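Local coordinates for protein FAD-binding oxidoreductase (Gulosibacter chungangensis, PDB 7PBG) that oxidises 4-ethylphenol as a flavoprotein oxidase carrying covalently attached FAD, a dehydrogenation linked to formation of 4-vinylphenol, at residues N112-I117 against Y136-D141. Sequence-based numbering, arbitrary orientation.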
loop_
_atom_site.group_PDB
_atom_site.type_symbol
_atom_site.label_atom_id
_atom_site.label_comp_id
_atom_site.label_asym_id
_atom_site.label_seq_id
_atom_site.Cartn_x
_atom_site.Cartn_y
_atom_site.Cartn_z
ATOM N N ASN A 112 26.151 -1.089 1.160
ATOM C CA ASN A 112 25.874 0.282 0.684
ATOM C C ASN A 112 25.786 0.361 -0.836
ATOM O O ASN A 112 25.837 1.492 -1.336
ATOM C CB ASN A 112 26.855 1.277 1.283
ATOM C CG ASN A 112 28.273 1.001 0.810
ATOM O OD1 ASN A 112 28.499 0.091 -0.001
ATOM N ND2 ASN A 112 29.219 1.793 1.291
ATOM N N ARG A 113 25.522 -0.745 -1.516
ATOM C CA ARG A 113 25.461 -0.775 -3.001
ATOM C C ARG A 113 24.050 -0.486 -3.522
ATOM O O ARG A 113 23.025 -1.009 -2.997
ATOM C CB ARG A 113 26.013 -2.105 -3.539
ATOM C CG ARG A 113 27.510 -2.272 -3.281
ATOM C CD ARG A 113 28.329 -2.657 -4.481
ATOM N NE ARG A 113 28.001 -3.963 -5.037
ATOM C CZ ARG A 113 28.332 -5.162 -4.516
ATOM N NH1 ARG A 113 29.062 -5.238 -3.417
ATOM N NH2 ARG A 113 27.999 -6.284 -5.141
ATOM N N VAL A 114 24.020 0.265 -4.624
ATOM C CA VAL A 114 22.896 0.207 -5.574
ATOM C C VAL A 114 23.100 -1.040 -6.432
ATOM O O VAL A 114 24.208 -1.153 -7.084
ATOM C CB VAL A 114 22.859 1.482 -6.427
ATOM C CG1 VAL A 114 21.805 1.371 -7.500
ATOM C CG2 VAL A 114 22.715 2.723 -5.559
ATOM N N LEU A 115 22.125 -1.933 -6.470
ATOM C CA LEU A 115 22.279 -3.246 -7.145
ATOM C C LEU A 115 21.657 -3.253 -8.528
ATOM O O LEU A 115 21.992 -4.147 -9.308
ATOM C CB LEU A 115 21.700 -4.343 -6.268
ATOM C CG LEU A 115 22.433 -4.470 -4.948
ATOM C CD1 LEU A 115 21.760 -5.466 -4.093
ATOM C CD2 LEU A 115 23.891 -4.865 -5.136
ATOM N N GLU A 116 20.744 -2.332 -8.805
ATOM C CA GLU A 116 20.020 -2.331 -10.086
ATOM C C GLU A 116 19.445 -0.936 -10.273
ATOM O O GLU A 116 18.852 -0.403 -9.340
ATOM C CB GLU A 116 18.943 -3.405 -10.135
ATOM C CG GLU A 116 18.228 -3.477 -11.482
ATOM C CD GLU A 116 17.298 -4.662 -11.674
ATOM O OE1 GLU A 116 17.073 -5.369 -10.700
ATOM O OE2 GLU A 116 16.825 -4.872 -12.834
ATOM N N ILE A 117 19.467 -0.479 -11.506
ATOM C CA ILE A 117 18.685 0.685 -11.995
ATOM C C ILE A 117 18.044 0.225 -13.302
ATOM O O ILE A 117 18.696 0.181 -14.352
ATOM C CB ILE A 117 19.545 1.919 -12.173
ATOM C CG1 ILE A 117 20.233 2.330 -10.869
ATOM C CG2 ILE A 117 18.746 3.062 -12.776
ATOM C CD1 ILE A 117 21.369 3.267 -11.132
ATOM N N TYR A 136 20.835 9.218 -6.417
ATOM C CA TYR A 136 20.687 10.277 -7.428
ATOM C C TYR A 136 21.877 10.192 -8.374
ATOM O O TYR A 136 21.682 10.192 -9.625
ATOM C CB TYR A 136 20.583 11.630 -6.766
ATOM C CG TYR A 136 20.706 12.750 -7.746
ATOM C CD1 TYR A 136 19.666 12.999 -8.606
ATOM C CD2 TYR A 136 21.876 13.472 -7.848
ATOM C CE1 TYR A 136 19.747 14.033 -9.510
ATOM C CE2 TYR A 136 21.993 14.476 -8.789
ATOM C CZ TYR A 136 20.934 14.734 -9.634
ATOM O OH TYR A 136 21.030 15.738 -10.568
ATOM N N GLU A 137 23.059 10.128 -7.807
ATOM C CA GLU A 137 24.294 10.096 -8.638
ATOM C C GLU A 137 24.291 8.819 -9.492
ATOM O O GLU A 137 24.600 8.911 -10.685
ATOM C CB GLU A 137 25.526 10.197 -7.743
ATOM C CG GLU A 137 25.714 11.624 -7.225
ATOM C CD GLU A 137 26.831 11.860 -6.235
ATOM O OE1 GLU A 137 27.490 10.883 -5.867
ATOM O OE2 GLU A 137 26.969 13.010 -5.798
ATOM N N ALA A 138 23.935 7.668 -8.919
ATOM C CA ALA A 138 23.943 6.376 -9.649
ATOM C C ALA A 138 22.956 6.424 -10.809
ATOM O O ALA A 138 23.325 5.976 -11.890
ATOM C CB ALA A 138 23.682 5.220 -8.741
ATOM N N VAL A 139 21.775 7.028 -10.613
ATOM C CA VAL A 139 20.765 7.143 -11.682
ATOM C C VAL A 139 21.315 8.120 -12.723
ATOM O O VAL A 139 21.241 7.802 -13.908
ATOM C CB VAL A 139 19.387 7.538 -11.114
ATOM C CG1 VAL A 139 18.404 7.864 -12.210
ATOM C CG2 VAL A 139 18.855 6.451 -10.197
ATOM N N ARG A 140 21.848 9.254 -12.306
ATOM C CA ARG A 140 22.360 10.275 -13.245
ATOM C C ARG A 140 23.436 9.630 -14.115
ATOM O O ARG A 140 23.369 9.749 -15.378
ATOM C CB ARG A 140 22.942 11.480 -12.516
ATOM C CG ARG A 140 23.549 12.508 -13.459
ATOM C CD ARG A 140 24.321 13.514 -12.632
ATOM N NE ARG A 140 25.449 12.881 -11.942
ATOM C CZ ARG A 140 26.091 13.383 -10.890
ATOM N NH1 ARG A 140 25.712 14.533 -10.359
ATOM N NH2 ARG A 140 27.089 12.700 -10.357
ATOM N N ASP A 141 24.370 8.935 -13.494
ATOM C CA ASP A 141 25.535 8.385 -14.240
ATOM C C ASP A 141 25.129 7.183 -15.119
ATOM O O ASP A 141 25.901 6.880 -16.036
ATOM C CB ASP A 141 26.695 8.117 -13.293
ATOM C CG ASP A 141 27.197 9.379 -12.618
ATOM O OD1 ASP A 141 26.918 10.517 -13.115
ATOM O OD2 ASP A 141 27.768 9.239 -11.567
#
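I117 reaches A138 and V139 with its CD1 methyl because CG1 stands beside the backbone N (chi1 -59°), anti to the carbonyl carbon, and CD1 runs on nearly anti (chi2 163°). That carries the CD1 methyl from the strand to the helix. V114 turns its CG2 branch the same way, anti to its own carbonyl carbon, while CG1 stands anti to the backbone N.

The CB methyl of A138 faces the strand and touches both residues. I117 CD1 lies 3.9 Å from A138 CB. V114 CG2 reaches the same A138 CB at 4.2 Å. I117 CD1 also rests on the helix backbone, 3.4 Å from A138 O and 3.8 Å from V139 N. V139 adds one branch, with its CG2 4.2 Å from I117 CD1. The isoleucine methyl thus sits against the peptide between A138 and V139, beside the small CB of A138.

The contact lies within the FAD-binding domain of the PCMH type. It packs helix 132-142 against strand 114-118, which pairs antiparallel with strand 123-126. The axes of strand 114-117 and helix 136-141 cross at -42°. Their closest approach is 9.7 Å. V130 and L135 extend the apolar patch around V114, and L235 of strand 226-237 touches V139. S157, an FAD-binding residue, has its side chain about 10 Å from that of V114.

No hydrogen bond or salt bridge crosses between strand and helix here. The join rests on non-directional van der Waals contact, mostly methyl to methyl, with I117 CD1 also against the A138 carbonyl, over a modest 153 Å² at a partly buried place.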